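Side-chain contacts in NAD(P)H-flavin oxidoreductase (Staphylococcus epidermidis ATCC 12228, PDB 3GBH), which binds flavin mononucleotide and probably uses NAD(P)H to reduce it or other acceptors, as a member of the nitroreductase family: residues Tyr28-Pro31 / Arg32-Asp36; Glu113-Lys116 / Ala117-Asp121; Val139-Asp142 / Ser143-Ala147. One frame throughout, in Å; residues are numbered along the deposited sequence.

The three contacts are local and follow one another along the chain without touching: contact 1 joins a loop to the first turn of helix 32-42, and contacts 2 and 3 each lie within one helix. Contact 1 is partly buried, with a second subunit nearby. Contact 2, at the start of helix 113-128, is a surface contact, its centre about 29 Å from the centre of the chain; it has apolar pairs one turn apart, with water, calcium and charged groups around them. Contact 3, in the next helix, 132-156, is wholly buried; its serine hydroxyls donate to the helix's own carbonyls, and it faces the flavin. Contacts 1 and 3 both touch the second subunit; contact 2 meets no other chain of the assembly.

Contact 1 (Tyr28-Pro31 / Arg32-Asp36)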
loop_
_atom_site.group_PDB
_atom_site.type_symbol
_atom_site.label_atom_id
_atom_site.label_comp_id
_atom_site.label_asym_id
_atom_site.label_seq_id
_atom_site.Cartn_x
_atom_site.Cartn_y
_atom_site.Cartn_z
ATOM N N TYR B 28 19.321 33.915 16.700
ATOM C CA TYR B 28 18.468 33.783 15.543
ATOM C C TYR B 28 17.072 34.258 15.914
ATOM O O TYR B 28 16.496 33.777 16.894
ATOM C CB TYR B 28 18.400 32.326 15.082
ATOM C CG TYR B 28 17.561 32.222 13.874
ATOM C CD1 TYR B 28 16.204 32.015 13.981
ATOM C CD2 TYR B 28 18.103 32.422 12.616
ATOM C CE1 TYR B 28 15.402 31.992 12.868
ATOM C CE2 TYR B 28 17.307 32.386 11.481
ATOM C CZ TYR B 28 15.949 32.175 11.619
ATOM O OH TYR B 28 15.103 32.136 10.533
ATOM N N LYS B 29 16.525 35.186 15.131
ATOM C CA LYS B 29 15.157 35.622 15.320
ATOM C C LYS B 29 14.350 35.380 14.035
ATOM O O LYS B 29 14.837 35.594 12.913
ATOM C CB LYS B 29 15.097 37.086 15.748
ATOM C CG LYS B 29 15.861 37.429 17.053
ATOM C CD LYS B 29 15.344 36.686 18.310
ATOM C CE LYS B 29 16.329 36.797 19.496
ATOM N NZ LYS B 29 15.963 35.899 20.631
ATOM N N ILE B 30 13.133 34.906 14.216
ATOM C CA ILE B 30 12.241 34.537 13.121
ATOM C C ILE B 30 11.605 35.787 12.530
ATOM O O ILE B 30 10.980 36.545 13.247
ATOM C CB ILE B 30 11.163 33.573 13.617
ATOM C CG1 ILE B 30 11.820 32.259 14.101
ATOM C CG2 ILE B 30 10.145 33.290 12.519
ATOM C CD1 ILE B 30 10.865 31.309 14.778
ATOM N N PRO B 31 11.743 36.007 11.214
ATOM C CA PRO B 31 11.112 37.210 10.646
ATOM C C PRO B 31 9.598 37.178 10.802
ATOM O O PRO B 31 9.015 36.102 10.809
ATOM C CB PRO B 31 11.520 37.164 9.160
ATOM C CG PRO B 31 12.635 36.151 9.078
ATOM C CD PRO B 31 12.412 35.191 10.188
ATOM N N ARG B 32 8.951 38.335 10.939
ATOM C CA ARG B 32 7.476 38.335 11.112
ATOM C C ARG B 32 6.695 37.673 10.008
ATOM O O ARG B 32 5.742 36.985 10.298
ATOM C CB ARG B 32 6.898 39.724 11.353
ATOM C CG ARG B 32 7.062 40.095 12.790
ATOM C CD ARG B 32 6.187 41.227 13.272
ATOM N NE ARG B 32 6.640 41.684 14.587
ATOM C CZ ARG B 32 6.053 42.652 15.267
ATOM N NH1 ARG B 32 5.013 43.302 14.753
ATOM N NH2 ARG B 32 6.527 42.989 16.456
ATOM N N GLU B 33 7.129 37.854 8.765
ATOM C CA GLU B 33 6.454 37.278 7.587
ATOM C C GLU B 33 6.383 35.777 7.764
ATOM O O GLU B 33 5.363 35.146 7.528
ATOM C CB GLU B 33 7.208 37.661 6.277
ATOM C CG GLU B 33 6.415 37.479 4.943
ATOM C CD GLU B 33 7.226 37.899 3.662
ATOM O OE1 GLU B 33 8.235 38.653 3.786
ATOM O OE2 GLU B 33 6.835 37.486 2.527
ATOM N N GLU B 34 7.472 35.206 8.251
ATOM C CA GLU B 34 7.548 33.795 8.444
ATOM C C GLU B 34 6.699 33.311 9.634
ATOM O O GLU B 34 5.964 32.338 9.504
ATOM C CB GLU B 34 9.002 33.428 8.634
ATOM C CG GLU B 34 9.205 31.991 8.656
ATOM C CD GLU B 34 9.742 31.421 7.393
ATOM O OE1 GLU B 34 9.478 31.939 6.282
ATOM O OE2 GLU B 34 10.429 30.407 7.527
HETATM N N MSE B 35 6.797 33.973 10.791
HETATM C CA MSE B 35 5.924 33.619 11.923
HETATM C C MSE B 35 4.439 33.695 11.544
HETATM O O MSE B 35 3.621 32.867 11.975
HETATM C CB MSE B 35 6.180 34.576 13.092
HETATM C CG MSE B 35 5.408 34.199 14.362
HETATM SE SE MSE B 35 6.063 32.533 15.127
HETATM C CE MSE B 35 7.696 33.195 15.918
ATOM N N ASP B 36 4.085 34.722 10.778
ATOM C CA ASP B 36 2.715 34.879 10.309
ATOM C C ASP B 36 2.274 33.761 9.340
ATOM O O ASP B 36 1.141 33.320 9.403
ATOM C CB ASP B 36 2.514 36.259 9.692
ATOM C CG ASP B 36 2.322 37.344 10.748
ATOM O OD1 ASP B 36 2.317 37.014 11.954
ATOM O OD2 ASP B 36 2.203 38.514 10.363
#
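Pro31 and Met35 are joined across the first turn of helix 32-42, where Pro31 sits at the N-cap position. Met35 is modelled as selenomethionine. The acceptor that matters is the carbonyl of Pro31: Met35 N donates to Pro31 O at 3.1 Å, with a nearly straight N-H...O angle of 170° and the donor almost in line with the carbonyl bond. Glu34 N also approaches Pro31 O, but its hydrogen points poorly at the oxygen, at 123°, and this second bond is weak. One turn is thus closed by a single good i to i+4 bond, and the next follows from Asp36 N to Arg32 O at 2.8 Å.

The polar ends of the side chains find their partners farther off. Glu34 is folded at its second torsion, chi2 102°, which turns the carboxylate away from the loop, where OE2 is hydrogen-bonded to His157 ND1 and OE1 forms a salt bridge with Arg7. Its aliphatic part stays behind: CB lies alongside the proline ring, 4.1 Å from Pro31 CD, the two side chains pointing the same way. In the loop, buried Tyr28 is hydrogen-bonded through OH to Tyr159 OH and through O to Ser83 OG. Arg32 runs out extended; its NH2 is hydrogen-bonded to Gln60, and the group makes a cation-pi contact with Phe212 of the second subunit. Asp36 OD1 forms a salt bridge with Arg210 of that subunit, so this helix start also takes part in the contact with it.

On the apolar side, Ile30 and Met35 cross at about a right angle and both pack on Ile191 of strand 183-192. With CG anti to the backbone N, the Met35 chain bends back at its next two torsions toward the loop, bringing CE to 3.9 Å from Ile30 CD1.

Contact 2 (Glu113-Lys116 / Ala117-Asp121). With CA (calcium ion), chain M.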
loop_
_atom_site.group_PDB
_atom_site.type_symbol
_atom_site.label_atom_id
_atom_site.label_comp_id
_atom_site.label_asym_id
_atom_site.label_seq_id
_atom_site.Cartn_x
_atom_site.Cartn_y
_atom_site.Cartn_z
ATOM N N GLU B 113 -26.943 33.903 4.192
ATOM C CA GLU B 113 -27.288 34.576 5.435
ATOM C C GLU B 113 -28.400 33.775 6.108
ATOM O O GLU B 113 -28.441 33.663 7.323
ATOM C CB GLU B 113 -27.790 35.989 5.140
ATOM C CG GLU B 113 -27.984 36.855 6.365
ATOM C CD GLU B 113 -26.698 37.090 7.135
ATOM O OE1 GLU B 113 -25.627 37.188 6.535
ATOM O OE2 GLU B 113 -26.751 37.176 8.374
ATOM N N ASP B 114 -29.289 33.224 5.285
ATOM C CA ASP B 114 -30.434 32.454 5.765
ATOM C C ASP B 114 -29.961 31.289 6.635
ATOM O O ASP B 114 -30.486 31.053 7.734
ATOM C CB ASP B 114 -31.257 31.914 4.589
ATOM C CG ASP B 114 -31.600 32.983 3.562
ATOM O OD1 ASP B 114 -30.681 33.476 2.859
ATOM O OD2 ASP B 114 -32.793 33.300 3.433
ATOM N N ILE B 115 -28.958 30.574 6.140
ATOM C CA ILE B 115 -28.407 29.436 6.848
ATOM C C ILE B 115 -27.598 29.899 8.046
ATOM O O ILE B 115 -27.668 29.272 9.126
ATOM C CB ILE B 115 -27.556 28.575 5.890
ATOM C CG1 ILE B 115 -28.493 27.839 4.934
ATOM C CG2 ILE B 115 -26.647 27.562 6.617
ATOM C CD1 ILE B 115 -29.475 26.913 5.686
ATOM N N LYS B 116 -26.833 30.989 7.880
ATOM C CA LYS B 116 -26.041 31.506 8.992
ATOM C C LYS B 116 -26.960 31.749 10.217
ATOM O O LYS B 116 -26.613 31.363 11.308
ATOM C CB LYS B 116 -25.282 32.768 8.635
ATOM C CG LYS B 116 -24.776 33.496 9.865
ATOM C CD LYS B 116 -24.159 34.838 9.567
ATOM C CE LYS B 116 -25.151 35.914 9.666
ATOM N NZ LYS B 116 -25.307 36.656 10.910
ATOM N N ALA B 117 -28.103 32.385 10.007
ATOM C CA ALA B 117 -29.038 32.718 11.093
ATOM C C ALA B 117 -29.534 31.446 11.784
ATOM O O ALA B 117 -29.607 31.391 13.016
ATOM C CB ALA B 117 -30.196 33.546 10.574
ATOM N N GLN B 118 -29.825 30.414 10.992
ATOM C CA GLN B 118 -30.320 29.154 11.533
ATOM C C GLN B 118 -29.252 28.490 12.368
ATOM O O GLN B 118 -29.552 27.945 13.411
ATOM C CB GLN B 118 -30.800 28.201 10.414
ATOM C CG GLN B 118 -32.028 28.649 9.633
ATOM C CD GLN B 118 -33.255 28.890 10.509
ATOM O OE1 GLN B 118 -33.394 28.313 11.575
ATOM N NE2 GLN B 118 -34.125 29.766 10.070
ATOM N N LEU B 119 -28.004 28.532 11.909
ATOM C CA LEU B 119 -26.898 27.930 12.641
ATOM C C LEU B 119 -26.663 28.656 13.975
ATOM O O LEU B 119 -26.562 28.027 15.045
ATOM C CB LEU B 119 -25.608 27.961 11.817
ATOM C CG LEU B 119 -25.486 27.014 10.629
ATOM C CD1 LEU B 119 -24.251 27.421 9.827
ATOM C CD2 LEU B 119 -25.381 25.554 11.113
ATOM N N LEU B 120 -26.568 29.981 13.913
ATOM C CA LEU B 120 -26.297 30.753 15.129
ATOM C C LEU B 120 -27.464 30.677 16.115
ATOM O O LEU B 120 -27.236 30.760 17.314
ATOM C CB LEU B 120 -25.954 32.211 14.807
ATOM C CG LEU B 120 -24.613 32.416 14.066
ATOM C CD1 LEU B 120 -24.412 33.884 13.801
ATOM C CD2 LEU B 120 -23.433 31.829 14.821
ATOM N N ASP B 121 -28.697 30.525 15.620
ATOM C CA ASP B 121 -29.886 30.372 16.478
ATOM C C ASP B 121 -29.731 29.214 17.472
ATOM O O ASP B 121 -30.240 29.279 18.575
ATOM C CB ASP B 121 -31.159 30.145 15.643
ATOM C CG ASP B 121 -31.775 31.433 15.107
ATOM O OD1 ASP B 121 -31.304 32.541 15.451
ATOM O OD2 ASP B 121 -32.771 31.324 14.353
HETATM CA CA CA M . -30.414 35.211 1.141
HETATM O O HOH W 1 -32.950 31.689 8.208
HETATM O O HOH W 2 -32.719 34.808 1.102
#
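Ile115 and Leu119 meet one turn apart on helix 113-128, where Ile115 CG2 lies 4.0 Å from Leu119 CD1 and the two side chains meet at a slant. A matching pair stands next to it: the methylene CG of Lys116 rests against Leu120 CD1, also at 4.0 Å. Both leucines lean back over the preceding turn, and with CG beside the backbone N their CG atoms come close to the carbonyls of Ile115 and Lys116.

Those carbonyls are already engaged. Leu119 N donates to Ile115 O and Leu120 N to Lys116 O, the latter at 171°, while Ala117 N reaches Glu113 O at 3.0 Å. The Gln118 N bond to Asp114 O is longer, at 3.4 Å, and weak. A water also bridges this pair of residues: it donates to Asp114 O at 2.6 Å and accepts from Gln118 NE2. The first torsion of Gln118 (chi1 -66°) carries CG back to 3.4 Å from Asp114 O, and the bend at chi2 turns the amide outward, with NE2 on the water.

Farther out come the charges. Lys116 extends from CB to CD, then bends at both outer torsions and brings NZ round to a salt bridge with Glu99 on helix 98-107; Glu113 lies near it as well, though the position of its carboxylate is less sure. Tyr102 and Val106 of that helix touch the lysine side chain. On another side, Asp114 OD1 binds the calcium ion at 2.5 Å, and its OD2 accepts from a water that is itself a calcium ligand. The arrangement is that of a one-sided surface alpha-helix: Lys116 and Leu120 lie against helix 98-107, Asp114 and Gln118 on the exposed side with calcium and water.

Contact 3 (Val139-Asp142 / Ser143-Ala147); sequences VNID and SSLMA. With FMN (flavin mononucleotide), chain E.
Ser143 and Ser144 turn their hydroxyls back onto the helix that carries them, in a buried part of helix 132-156 beside the FMN in this nitroreductase-family fold. Four main-chain bonds of the i to i+4 kind run through it: Ser143 N to Val139 O, Ser144 N to Asn140 O, Leu145 N to Ile141 O, and Met146 N to Asp142 O, the last somewhat longer at 3.2 Å.

The hydroxyls add two more. Ser143 OG donates to Val139 O at 2.7 Å and Ser144 OG to Asn140 O at 2.6 Å, so each of these carbonyls takes two donors from a single serine. Amide and hydroxyl come from opposite faces of the carbonyl plane, each tilted some 26 to 32° from it. Both serines set OG beside their own backbone N, chi1 near -60°, the torsion that lets a helical serine hydroxyl fold back one turn. Two buried hydroxyls thus have their donor side used by the backbone, while Ser143 packs on Trp54 and Ile88 and Ser144 on Val186.

Asp142 is the charged group here, and its carboxylate is held from outside: OD1 accepts from the backbone N of Ser48. The same oxygen lies 3.6 Å from the flavin methyl carbon C7M, a close approach rather than a bond.

The apolar contacts face the flavin. Ile141 and Leu145, one turn apart, lie toward its dimethyl end, and the second subunit packs here too, its Ser144 on Ile141 and its Met148 on Leu145. The FMN is also hydrogen-bonded by Lys22 and Arg203 of the second subunit, among others, so the site lies between subunits. Ile141 CG2 comes within 3.9 Å of FMN C7M, and Leu145 CD1 lies 3.3 Å from the neighbouring methyl, C8M.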
loop_
_atom_site.group_PDB
_atom_site.type_symbol
_atom_site.label_atom_id
_atom_site.label_comp_id
_atom_site.label_asym_id
_atom_site.label_seq_id
_atom_site.Cartn_x
_atom_site.Cartn_y
_atom_site.Cartn_z
ATOM N N VAL B 139 -12.103 24.718 24.788
ATOM C CA VAL B 139 -11.019 25.581 24.311
ATOM C C VAL B 139 -9.652 24.878 24.438
ATOM O O VAL B 139 -8.776 25.094 23.595
ATOM C CB VAL B 139 -11.063 26.983 24.935
ATOM C CG1 VAL B 139 -12.478 27.603 24.740
ATOM C CG2 VAL B 139 -10.653 26.990 26.429
ATOM N N ASN B 140 -9.479 24.048 25.464
ATOM C CA ASN B 140 -8.250 23.244 25.613
ATOM C C ASN B 140 -8.072 22.330 24.426
ATOM O O ASN B 140 -6.977 22.238 23.864
ATOM C CB ASN B 140 -8.254 22.394 26.893
ATOM C CG ASN B 140 -7.918 23.190 28.137
ATOM O OD1 ASN B 140 -7.332 24.262 28.055
ATOM N ND2 ASN B 140 -8.337 22.686 29.301
ATOM N N ILE B 141 -9.155 21.648 24.053
ATOM C CA ILE B 141 -9.132 20.739 22.926
ATOM C C ILE B 141 -8.858 21.495 21.629
ATOM O O ILE B 141 -7.934 21.125 20.896
ATOM C CB ILE B 141 -10.426 19.869 22.817
ATOM C CG1 ILE B 141 -10.536 18.914 24.029
ATOM C CG2 ILE B 141 -10.449 19.108 21.507
ATOM C CD1 ILE B 141 -11.939 18.344 24.252
ATOM N N ASP B 142 -9.624 22.553 21.344
ATOM C CA ASP B 142 -9.475 23.232 20.061
ATOM C C ASP B 142 -8.069 23.803 19.946
ATOM O O ASP B 142 -7.454 23.675 18.910
ATOM C CB ASP B 142 -10.479 24.374 19.889
ATOM C CG ASP B 142 -11.919 23.906 19.676
ATOM O OD1 ASP B 142 -12.145 22.773 19.215
ATOM O OD2 ASP B 142 -12.833 24.729 19.949
ATOM N N SER B 143 -7.604 24.463 21.008
ATOM C CA SER B 143 -6.295 25.130 21.012
ATOM C C SER B 143 -5.136 24.142 20.873
ATOM O O SER B 143 -4.114 24.453 20.257
ATOM C CB SER B 143 -6.125 25.947 22.287
ATOM O OG SER B 143 -7.135 26.947 22.406
ATOM N N SER B 144 -5.302 22.955 21.444
ATOM C CA SER B 144 -4.332 21.873 21.287
ATOM C C SER B 144 -4.274 21.331 19.851
ATOM O O SER B 144 -3.201 20.984 19.334
ATOM C CB SER B 144 -4.629 20.769 22.318
ATOM O OG SER B 144 -4.514 21.310 23.639
ATOM N N LEU B 145 -5.426 21.243 19.189
ATOM C CA LEU B 145 -5.440 20.847 17.788
ATOM C C LEU B 145 -4.595 21.819 16.946
ATOM O O LEU B 145 -3.778 21.395 16.121
ATOM C CB LEU B 145 -6.863 20.737 17.246
ATOM C CG LEU B 145 -7.799 19.674 17.866
ATOM C CD1 LEU B 145 -9.190 19.817 17.310
ATOM C CD2 LEU B 145 -7.258 18.261 17.622
HETATM N N MSE B 146 -4.801 23.122 17.155
HETATM C CA MSE B 146 -4.051 24.160 16.453
HETATM C C MSE B 146 -2.566 24.081 16.822
HETATM O O MSE B 146 -1.713 24.152 15.959
HETATM C CB MSE B 146 -4.644 25.524 16.777
HETATM C CG MSE B 146 -4.052 26.691 16.049
HETATM SE SE MSE B 146 -2.416 27.323 16.875
HETATM C CE MSE B 146 -3.215 27.966 18.569
ATOM N N ALA B 147 -2.271 23.895 18.098
ATOM C CA ALA B 147 -0.878 23.786 18.557
ATOM C C ALA B 147 -0.077 22.674 17.845
ATOM O O ALA B 147 1.093 22.902 17.450
ATOM C CB ALA B 147 -0.816 23.593 20.075
HETATM N N1 FMN E . -18.631 18.596 13.192
HETATM C C2 FMN E . -19.829 17.911 13.223
HETATM O O2 FMN E . -20.448 17.718 12.159
HETATM N N3 FMN E . -20.335 17.459 14.435
HETATM C C4 FMN E . -19.663 17.670 15.629
HETATM O O4 FMN E . -20.173 17.227 16.675
HETATM C C4A FMN E . -18.442 18.384 15.612
HETATM N N5 FMN E . -17.742 18.665 16.779
HETATM C C5A FMN E . -16.427 19.099 16.685
HETATM C C6 FMN E . -15.602 19.082 17.809
HETATM C C7 FMN E . -14.292 19.480 17.752
HETATM C C7M FMN E . -13.417 19.433 18.978
HETATM C C8 FMN E . -13.776 19.920 16.546
HETATM C C8M FMN E . -12.340 20.332 16.480
HETATM C C9 FMN E . -14.572 19.942 15.414
HETATM C C9A FMN E . -15.917 19.542 15.463
HETATM N N10 FMN E . -16.748 19.552 14.340
HETATM C C10 FMN E . -17.945 18.862 14.383
HETATM C "C1'" FMN E . -16.201 19.979 12.983
HETATM C "C2'" FMN E . -16.110 21.498 12.941
HETATM O "O2'" FMN E . -17.375 22.076 12.646
HETATM C "C3'" FMN E . -15.138 21.899 11.843
HETATM O "O3'" FMN E . -13.862 21.396 12.137
HETATM C "C4'" FMN E . -15.081 23.403 11.625
HETATM O "O4'" FMN E . -16.360 23.760 11.118
HETATM C "C5'" FMN E . -13.957 23.746 10.648
HETATM O "O5'" FMN E . -14.164 23.130 9.364
HETATM P P FMN E . -13.058 22.145 8.748
HETATM O O1P FMN E . -13.569 21.596 7.420
HETATM O O2P FMN E . -12.815 21.018 9.722
HETATM O O3P FMN E . -11.748 22.810 8.552
#